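Long-range contacts in complement factor H (PDB 2YBY), which regulates complement in innate immunity, and is represented here by the sixth and seventh Sushi domains of the mouse protein: residues A[2-7]-A[27-32]; A[42-47]-A[59-64]; A[65-70]-A[109-114]. The protein carries 1 engineered substitution. All coordinates share one frame; numbering follows the deposited sequence.

Interaction 1: residues A[2-7]-A[27-32]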
loop_
_atom_site.group_PDB
_atom_site.type_symbol
_atom_site.label_atom_id
_atom_site.label_comp_id
_atom_site.label_asym_id
_atom_site.label_seq_id
_atom_site.Cartn_x
_atom_site.Cartn_y
_atom_site.Cartn_z
ATOM N N LEU A 2 -23.311 18.179 -10.758
ATOM C CA LEU A 2 -23.604 16.983 -9.984
ATOM C C LEU A 2 -22.560 16.816 -8.905
ATOM O O LEU A 2 -21.368 17.059 -9.174
ATOM C CB LEU A 2 -23.563 15.741 -10.881
ATOM C CG LEU A 2 -24.543 15.684 -12.051
ATOM C CD1 LEU A 2 -24.184 14.582 -12.994
ATOM C CD2 LEU A 2 -25.983 15.516 -11.558
ATOM N N LYS A 3 -22.987 16.390 -7.722
ATOM C CA LYS A 3 -22.130 16.144 -6.555
ATOM C C LYS A 3 -22.401 14.704 -6.043
ATOM O O LYS A 3 -23.088 14.512 -5.044
ATOM C CB LYS A 3 -22.390 17.185 -5.468
ATOM C CG LYS A 3 -21.946 18.576 -5.905
ATOM C CD LYS A 3 -22.112 19.588 -4.814
ATOM C CE LYS A 3 -21.523 20.918 -5.212
ATOM N NZ LYS A 3 -21.452 21.844 -4.048
ATOM N N PRO A 4 -21.863 13.697 -6.749
ATOM C CA PRO A 4 -22.169 12.303 -6.387
ATOM C C PRO A 4 -21.263 11.643 -5.357
ATOM O O PRO A 4 -21.586 10.534 -4.942
ATOM C CB PRO A 4 -22.035 11.582 -7.717
ATOM C CG PRO A 4 -20.959 12.304 -8.429
ATOM C CD PRO A 4 -21.052 13.761 -7.984
ATOM N N CYS A 5 -20.124 12.267 -4.994
ATOM C CA CYS A 5 -19.164 11.652 -4.075
ATOM C C CYS A 5 -19.346 12.143 -2.670
ATOM O O CYS A 5 -19.035 13.303 -2.388
ATOM C CB CYS A 5 -17.739 11.882 -4.552
ATOM S SG CYS A 5 -17.343 10.998 -6.069
ATOM N N GLU A 6 -19.808 11.267 -1.789
ATOM C CA GLU A 6 -20.011 11.627 -0.396
ATOM C C GLU A 6 -18.677 11.614 0.373
ATOM O O GLU A 6 -17.653 11.153 -0.149
ATOM C CB GLU A 6 -21.057 10.694 0.271
ATOM C CG GLU A 6 -22.464 10.804 -0.319
ATOM C CD GLU A 6 -23.251 12.061 -0.006
ATOM O OE1 GLU A 6 -23.206 12.536 1.151
ATOM O OE2 GLU A 6 -23.987 12.525 -0.904
ATOM N N PHE A 7 -18.703 12.079 1.637
ATOM C CA PHE A 7 -17.514 12.126 2.490
ATOM C C PHE A 7 -16.873 10.722 2.526
ATOM O O PHE A 7 -17.578 9.754 2.862
ATOM C CB PHE A 7 -17.883 12.622 3.908
ATOM C CG PHE A 7 -16.716 12.621 4.869
ATOM C CD1 PHE A 7 -15.545 13.304 4.569
ATOM C CD2 PHE A 7 -16.769 11.886 6.049
ATOM C CE1 PHE A 7 -14.448 13.241 5.425
ATOM C CE2 PHE A 7 -15.674 11.828 6.894
ATOM C CZ PHE A 7 -14.534 12.505 6.577
ATOM N N VAL A 27 -19.188 16.103 -3.239
ATOM C CA VAL A 27 -18.376 16.862 -4.181
ATOM C C VAL A 27 -18.528 16.304 -5.597
ATOM O O VAL A 27 -19.005 15.161 -5.769
ATOM C CB VAL A 27 -16.870 16.884 -3.763
ATOM C CG1 VAL A 27 -16.681 17.568 -2.417
ATOM C CG2 VAL A 27 -16.285 15.479 -3.744
ATOM N N SER A 28 -18.078 17.077 -6.595
ATOM C CA SER A 28 -18.178 16.715 -8.014
ATOM C C SER A 28 -17.094 15.815 -8.533
ATOM O O SER A 28 -15.990 15.776 -7.970
ATOM C CB SER A 28 -18.233 17.973 -8.873
ATOM O OG SER A 28 -19.309 18.800 -8.458
ATOM N N ILE A 29 -17.368 15.157 -9.670
ATOM C CA ILE A 29 -16.423 14.287 -10.367
ATOM C C ILE A 29 -15.251 15.153 -10.809
ATOM O O ILE A 29 -15.443 16.285 -11.260
ATOM C CB ILE A 29 -17.088 13.522 -11.542
ATOM C CG1 ILE A 29 -17.984 12.382 -11.001
ATOM C CG2 ILE A 29 -16.026 12.942 -12.538
ATOM C CD1 ILE A 29 -19.099 11.900 -12.026
ATOM N N GLY A 30 -14.038 14.640 -10.629
ATOM C CA GLY A 30 -12.825 15.376 -10.947
ATOM C C GLY A 30 -12.113 15.892 -9.712
ATOM O O GLY A 30 -10.902 16.106 -9.760
ATOM N N ASN A 31 -12.826 16.104 -8.586
ATOM C CA ASN A 31 -12.183 16.593 -7.362
ATOM C C ASN A 31 -11.296 15.479 -6.808
ATOM O O ASN A 31 -11.606 14.304 -6.949
ATOM C CB ASN A 31 -13.194 16.979 -6.302
ATOM C CG ASN A 31 -13.801 18.336 -6.527
ATOM O OD1 ASN A 31 -14.635 18.528 -7.417
ATOM N ND2 ASN A 31 -13.379 19.315 -5.744
ATOM N N LYS A 32 -10.227 15.851 -6.141
ATOM C CA LYS A 32 -9.337 14.866 -5.527
ATOM C C LYS A 32 -8.878 15.378 -4.205
ATOM O O LYS A 32 -8.845 16.590 -3.982
ATOM C CB LYS A 32 -8.166 14.515 -6.437
ATOM C CG LYS A 32 -7.217 15.670 -6.699
ATOM C CD LYS A 32 -6.130 15.278 -7.700
ATOM C CE LYS A 32 -5.031 16.298 -7.829
ATOM N NZ LYS A 32 -5.484 17.627 -8.352
HETATM O O HOH W 1 -19.852 15.508 -10.939
#
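C5 and V27 hold the two segments together through a pair of backbone hydrogen bonds. C5 N donates to V27 O at 3.2 Å, and V27 N donates to C5 O at 2.9 Å. This makes one isolated antiparallel bridge, a hydrogen-bonded pair, between segments that are otherwise loop. Beside it, C5 CB lies 4.0 Å from V27 CG2.

Toward the N-terminus a side chain and a water take over from the backbone pair. S28 OG donates to L2 O at 2.8 Å. The S28 chi1 of -56° sets OG beside its own backbone N, from where it meets the carbonyl 35° out of the carbonyl plane. A water gives a second bond to L2 O and accepts from I29 N at 2.8 Å. L2 O thus takes two donors, the S28 hydroxyl and this water. Next to this, the P4 ring crosses the I29 side chain at about a right angle, with P4 CG 3.9 Å from I29 CG1. This edge is exposed, whereas C5 and V27 are buried.

Further out, a type II turn from S28 to N31 redirects the chain into strand 32-37. N31 N closes it on S28 O, and G30 supplies the positive phi, 105°. G30 and N31 make backbone hydrogen bonds to C54, the disulfide partner of C5. W59 packs on both C5 and V27 and bonds to E6 O through NE1. The C5-C54 bridge pairs the first and third cysteines of this repeat, and with the neighbouring tryptophan it forms one end of a typical Sushi domain.

Interaction 2: residues A[42-47]-A[59-64]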
loop_
_atom_site.group_PDB
_atom_site.type_symbol
_atom_site.label_atom_id
_atom_site.label_comp_id
_atom_site.label_asym_id
_atom_site.label_seq_id
_atom_site.Cartn_x
_atom_site.Cartn_y
_atom_site.Cartn_z
ATOM N N SER A 42 -0.408 1.373 3.149
ATOM C CA SER A 42 0.059 2.295 2.135
ATOM C C SER A 42 -0.973 2.487 1.033
ATOM O O SER A 42 -1.706 1.548 0.726
ATOM C CB SER A 42 1.320 1.682 1.499
ATOM O OG SER A 42 1.803 2.352 0.355
ATOM N N PRO A 43 -0.931 3.621 0.294
ATOM C CA PRO A 43 -1.692 3.694 -0.952
ATOM C C PRO A 43 -1.081 2.665 -1.951
ATOM O O PRO A 43 0.108 2.314 -1.852
ATOM C CB PRO A 43 -1.395 5.121 -1.460
ATOM C CG PRO A 43 -0.967 5.883 -0.243
ATOM C CD PRO A 43 -0.189 4.874 0.529
ATOM N N PRO A 44 -1.880 2.178 -2.916
ATOM C CA PRO A 44 -1.348 1.198 -3.882
ATOM C C PRO A 44 -0.124 1.653 -4.662
ATOM O O PRO A 44 0.617 0.822 -5.174
ATOM C CB PRO A 44 -2.537 0.864 -4.776
ATOM C CG PRO A 44 -3.730 1.485 -4.169
ATOM C CD PRO A 44 -3.306 2.471 -3.133
ATOM N N SER A 45 0.096 2.957 -4.781
ATOM C CA SER A 45 1.263 3.498 -5.486
ATOM C C SER A 45 2.573 3.285 -4.708
ATOM O O SER A 45 3.635 3.505 -5.260
ATOM C CB SER A 45 1.095 4.990 -5.690
ATOM O OG SER A 45 1.062 5.629 -4.425
ATOM N N GLY A 46 2.489 3.017 -3.400
ATOM C CA GLY A 46 3.652 2.823 -2.549
ATOM C C GLY A 46 4.280 4.106 -2.042
ATOM O O GLY A 46 5.300 4.063 -1.344
ATOM N N TYR A 47 3.685 5.270 -2.351
ATOM C CA TYR A 47 4.156 6.534 -1.818
ATOM C C TYR A 47 3.587 6.767 -0.423
ATOM O O TYR A 47 2.693 6.024 0.023
ATOM C CB TYR A 47 3.824 7.679 -2.793
ATOM C CG TYR A 47 4.701 7.605 -4.014
ATOM C CD1 TYR A 47 6.054 7.888 -3.931
ATOM C CD2 TYR A 47 4.214 7.112 -5.208
ATOM C CE1 TYR A 47 6.880 7.769 -5.035
ATOM C CE2 TYR A 47 5.039 6.949 -6.316
ATOM C CZ TYR A 47 6.374 7.295 -6.223
ATOM O OH TYR A 47 7.205 7.204 -7.298
ATOM N N TRP A 59 -15.548 6.947 -5.531
ATOM C CA TRP A 59 -14.159 7.124 -5.102
ATOM C C TRP A 59 -13.272 6.030 -5.596
ATOM O O TRP A 59 -13.674 4.847 -5.599
ATOM C CB TRP A 59 -14.093 7.140 -3.577
ATOM C CG TRP A 59 -14.746 8.334 -2.978
ATOM C CD1 TRP A 59 -15.876 8.363 -2.220
ATOM C CD2 TRP A 59 -14.267 9.689 -3.040
ATOM N NE1 TRP A 59 -16.153 9.650 -1.832
ATOM C CE2 TRP A 59 -15.173 10.482 -2.317
ATOM C CE3 TRP A 59 -13.166 10.311 -3.662
ATOM C CZ2 TRP A 59 -15.047 11.859 -2.229
ATOM C CZ3 TRP A 59 -13.027 11.683 -3.543
ATOM C CH2 TRP A 59 -13.928 12.433 -2.796
ATOM N N GLU A 60 -12.063 6.419 -6.024
ATOM C CA GLU A 60 -11.024 5.498 -6.436
ATOM C C GLU A 60 -9.710 5.928 -5.756
ATOM O O GLU A 60 -9.405 7.122 -5.725
ATOM C CB GLU A 60 -10.845 5.451 -7.963
ATOM C CG GLU A 60 -12.083 4.926 -8.676
ATOM C CD GLU A 60 -11.871 4.520 -10.119
ATOM O OE1 GLU A 60 -10.968 5.087 -10.776
ATOM O OE2 GLU A 60 -12.598 3.614 -10.587
ATOM N N PRO A 61 -8.908 4.974 -5.245
ATOM C CA PRO A 61 -9.136 3.503 -5.224
ATOM C C PRO A 61 -10.295 3.020 -4.377
ATOM O O PRO A 61 -10.709 3.699 -3.446
ATOM C CB PRO A 61 -7.789 2.946 -4.752
ATOM C CG PRO A 61 -6.790 4.085 -4.843
ATOM C CD PRO A 61 -7.604 5.331 -4.665
ATOM N N GLU A 62 -10.839 1.845 -4.718
ATOM C CA GLU A 62 -11.926 1.248 -3.942
ATOM C C GLU A 62 -11.449 0.953 -2.543
ATOM O O GLU A 62 -12.241 1.032 -1.587
ATOM C CB GLU A 62 -12.396 -0.078 -4.547
ATOM C CG GLU A 62 -13.012 0.026 -5.913
ATOM C CD GLU A 62 -13.538 -1.323 -6.379
ATOM O OE1 GLU A 62 -12.926 -2.372 -6.058
ATOM O OE2 GLU A 62 -14.568 -1.319 -7.080
ATOM N N VAL A 63 -10.192 0.493 -2.426
ATOM C CA VAL A 63 -9.542 0.160 -1.160
ATOM C C VAL A 63 -8.287 1.081 -1.124
ATOM O O VAL A 63 -7.224 0.762 -1.629
ATOM C CB VAL A 63 -9.220 -1.355 -1.042
ATOM C CG1 VAL A 63 -8.577 -1.680 0.304
ATOM C CG2 VAL A 63 -10.482 -2.196 -1.252
ATOM N N PRO A 64 -8.415 2.263 -0.517
ATOM C CA PRO A 64 -7.332 3.243 -0.641
ATOM C C PRO A 64 -6.037 2.881 0.060
ATOM O O PRO A 64 -4.979 3.385 -0.326
ATOM C CB PRO A 64 -7.965 4.497 -0.038
ATOM C CG PRO A 64 -9.426 4.329 -0.283
ATOM C CD PRO A 64 -9.634 2.893 0.019
#
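P43 and P44 close on P64 O, the centre of the tightly packed part. P43 CA points its hydrogen at this oxygen in a nearly straight CA-H...O contact, 3.4 Å from P43 CA to P64 O with 169° at the hydrogen. P44 CD touches the same oxygen, also at 3.4 Å. The P64 carbonyl has a conventional partner as well, since Y35 OH is hydrogen-bonded to it. P43 and P64 are buried. The P43 ring rests on Y35, C37 and D50. P64 CB points away from 42-47, and its ring touches F10 and L52.

The segments are two loops of the first Sushi repeat of this fragment. One is a type I turn from P43 to G46 that leads toward strand 50-55. The other precedes C65, the fourth cysteine of the repeat, which bonds to C37. The turn is braced from within. P43 O accepts both G46 N at 2.9 Å and S42 OG at 2.8 Å. S42 OG gets there because its chi1 of 171° carries it opposite the backbone N. At the third position of the turn, S45 OG is hydrogen-bonded to D50 OD2.

On the solvent side the contact thins out. Exposed P44 and partly exposed P61 meet through one pair of ring atoms, P44 CG and P61 CG, at 4.1 Å. The rings cross obliquely and do not stack. P61 follows a cis peptide bond, and its CB points toward the turn. V63 adds little more than its carbonyl, with V63 O 4.4 Å from P44 CG.

Interaction 3: residues A[65-70]-A[109-114]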
loop_
_atom_site.group_PDB
_atom_site.type_symbol
_atom_site.label_atom_id
_atom_site.label_comp_id
_atom_site.label_asym_id
_atom_site.label_seq_id
_atom_site.Cartn_x
_atom_site.Cartn_y
_atom_site.Cartn_z
ATOM N N CYS A 65 -6.159 2.130 1.158
ATOM C CA CYS A 65 -5.026 1.736 1.969
ATOM C C CYS A 65 -4.971 0.224 2.018
ATOM O O CYS A 65 -5.956 -0.438 2.391
ATOM C CB CYS A 65 -5.140 2.326 3.355
ATOM S SG CYS A 65 -4.982 4.125 3.382
ATOM N N VAL A 66 -3.820 -0.303 1.619
ATOM C CA VAL A 66 -3.537 -1.744 1.567
ATOM C C VAL A 66 -2.280 -2.051 2.389
ATOM O O VAL A 66 -1.522 -1.147 2.758
ATOM C CB VAL A 66 -3.380 -2.237 0.099
ATOM C CG1 VAL A 66 -4.668 -2.026 -0.699
ATOM C CG2 VAL A 66 -2.217 -1.559 -0.605
ATOM N N ARG A 67 -2.042 -3.337 2.682
ATOM C CA ARG A 67 -0.835 -3.696 3.417
ATOM C C ARG A 67 0.453 -3.211 2.710
ATOM O O ARG A 67 0.572 -3.301 1.487
ATOM C CB ARG A 67 -0.754 -5.221 3.651
ATOM C CG ARG A 67 0.447 -5.698 4.465
ATOM C CD ARG A 67 0.536 -5.151 5.849
ATOM N NE ARG A 67 -0.511 -5.645 6.741
ATOM C CZ ARG A 67 -0.771 -5.150 7.954
ATOM N NH1 ARG A 67 -0.093 -4.100 8.415
ATOM N NH2 ARG A 67 -1.730 -5.682 8.706
ATOM N N LYS A 68 1.387 -2.677 3.505
ATOM C CA LYS A 68 2.694 -2.232 3.072
ATOM C C LYS A 68 3.712 -3.249 3.576
ATOM O O LYS A 68 3.665 -3.650 4.747
ATOM C CB LYS A 68 3.012 -0.864 3.691
ATOM C CG LYS A 68 4.336 -0.278 3.329
ATOM C CD LYS A 68 4.553 1.109 3.941
ATOM C CE LYS A 68 4.982 1.023 5.374
ATOM N NZ LYS A 68 5.316 2.360 5.933
ATOM N N CYS A 69 4.611 -3.686 2.682
ATOM C CA CYS A 69 5.711 -4.567 3.032
ATOM C C CYS A 69 6.982 -3.888 2.592
ATOM O O CYS A 69 7.146 -3.621 1.403
ATOM C CB CYS A 69 5.582 -5.921 2.352
ATOM S SG CYS A 69 4.017 -6.761 2.634
ATOM N N VAL A 70 7.911 -3.698 3.500
ATOM C CA VAL A 70 9.169 -3.026 3.223
ATOM C C VAL A 70 10.230 -4.075 2.965
ATOM O O VAL A 70 10.381 -5.028 3.756
ATOM C CB VAL A 70 9.567 -2.092 4.392
ATOM C CG1 VAL A 70 10.960 -1.500 4.174
ATOM C CG2 VAL A 70 8.511 -0.988 4.579
ATOM N N MET A 109 9.036 -13.756 -2.626
ATOM C CA MET A 109 8.286 -13.314 -1.443
ATOM C C MET A 109 7.149 -12.494 -2.005
ATOM O O MET A 109 7.405 -11.692 -2.911
ATOM C CB MET A 109 9.091 -12.314 -0.607
ATOM C CG MET A 109 9.778 -12.859 0.501
ATOM S SD MET A 109 10.517 -11.685 1.601
ATOM C CE MET A 109 11.291 -10.479 0.635
ATOM N N THR A 110 5.942 -12.611 -1.412
ATOM C CA THR A 110 4.780 -11.849 -1.858
ATOM C C THR A 110 4.314 -11.005 -0.677
ATOM O O THR A 110 4.320 -11.476 0.461
ATOM C CB THR A 110 3.713 -12.803 -2.371
ATOM O OG1 THR A 110 4.263 -13.490 -3.512
ATOM C CG2 THR A 110 2.422 -12.086 -2.764
ATOM N N CYS A 111 3.943 -9.747 -0.941
ATOM C CA CYS A 111 3.392 -8.897 0.103
ATOM C C CYS A 111 1.891 -9.271 0.250
ATOM O O CYS A 111 1.100 -9.003 -0.659
ATOM C CB CYS A 111 3.579 -7.428 -0.257
ATOM S SG CYS A 111 2.935 -6.277 0.987
ATOM N N THR A 112 1.539 -9.947 1.343
ATOM C CA THR A 112 0.156 -10.384 1.615
ATOM C C THR A 112 -0.501 -9.467 2.623
ATOM O O THR A 112 0.147 -8.586 3.171
ATOM C CB THR A 112 0.132 -11.853 2.113
ATOM O OG1 THR A 112 0.545 -11.928 3.473
ATOM C CG2 THR A 112 0.985 -12.795 1.275
ATOM N N GLU A 113 -1.785 -9.733 2.916
ATOM C CA GLU A 113 -2.565 -8.964 3.894
ATOM C C GLU A 113 -1.873 -8.933 5.254
ATOM O O GLU A 113 -2.040 -7.952 5.973
ATOM C CB GLU A 113 -4.017 -9.500 4.003
ATOM C CG GLU A 113 -4.148 -10.951 4.428
ATOM C CD GLU A 113 -5.571 -11.484 4.394
ATOM O OE1 GLU A 113 -6.504 -10.729 4.750
ATOM O OE2 GLU A 113 -5.751 -12.666 4.018
ATOM N N ASN A 114 -1.057 -9.966 5.582
ATOM C CA ASN A 114 -0.301 -10.082 6.834
ATOM C C ASN A 114 1.228 -10.000 6.666
ATOM O O ASN A 114 1.967 -10.617 7.428
ATOM C CB ASN A 114 -0.661 -11.384 7.534
ATOM C CG ASN A 114 -2.043 -11.375 8.148
ATOM O OD1 ASN A 114 -2.350 -10.556 9.026
ATOM N ND2 ASN A 114 -2.901 -12.296 7.737
#
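C111 is the first residue of 109-114 to meet the other strand, and it does so covalently. Its SG is bonded to C69 SG at 2.0 Å with a chi3 of 80°. The two sulfurs leave their backbones differently: C111 SG is opposite its backbone N, chi1 -180°, while C69 SG sits beside its own. W116 packs against both cysteines.

T112 follows and turns its carbonyl to R67, with T112 O 3.2 Å from R67 CG. Its OG1 bonds to G115 O and accepts N114 N at 3.3 Å, an ST turn that shapes the chain after the strand.

E113 comes next and uses its backbone. R67 NE donates to E113 O at 2.9 Å in an almost straight bond. The oxygen lies in the guanidinium plane, but NE stands 42° above the carbonyl plane. Bends at chi2 and chi3 fold R67 back to this oxygen. R67 NH1 bonds to G40 O, and F41 makes a cation-pi contact with R67.

The disulfide thus fixes the second Sushi repeat of this fragment internally. R67 spans both repeats, and its charge is probably stabilised by the carbonyl dipoles and the F41 ring. The E113 bond is to backbone, not a salt bridge.

In the fold
Interactions 1 and 2 belong to the first Sushi repeat, and interaction 3 lies where the chain passes into the second. W59 links the first two, whose centres are about 17 Å apart. Backbone pairing of S42 with V66 links interaction 2 to interaction 3. Interactions 1 and 3 do not touch; their nearest atoms are about 13 Å apart. Each contact is partly buried, with exposed residues at its margin. The buried part is a half-cystine beside a backbone bridge in interaction 1, proline against a carbonyl in interaction 2, and a whole disulfide in interaction 3. Partly exposed S28 and R67 give the side-chain hydrogen bonds of interactions 1 and 3; interaction 2 has none across it.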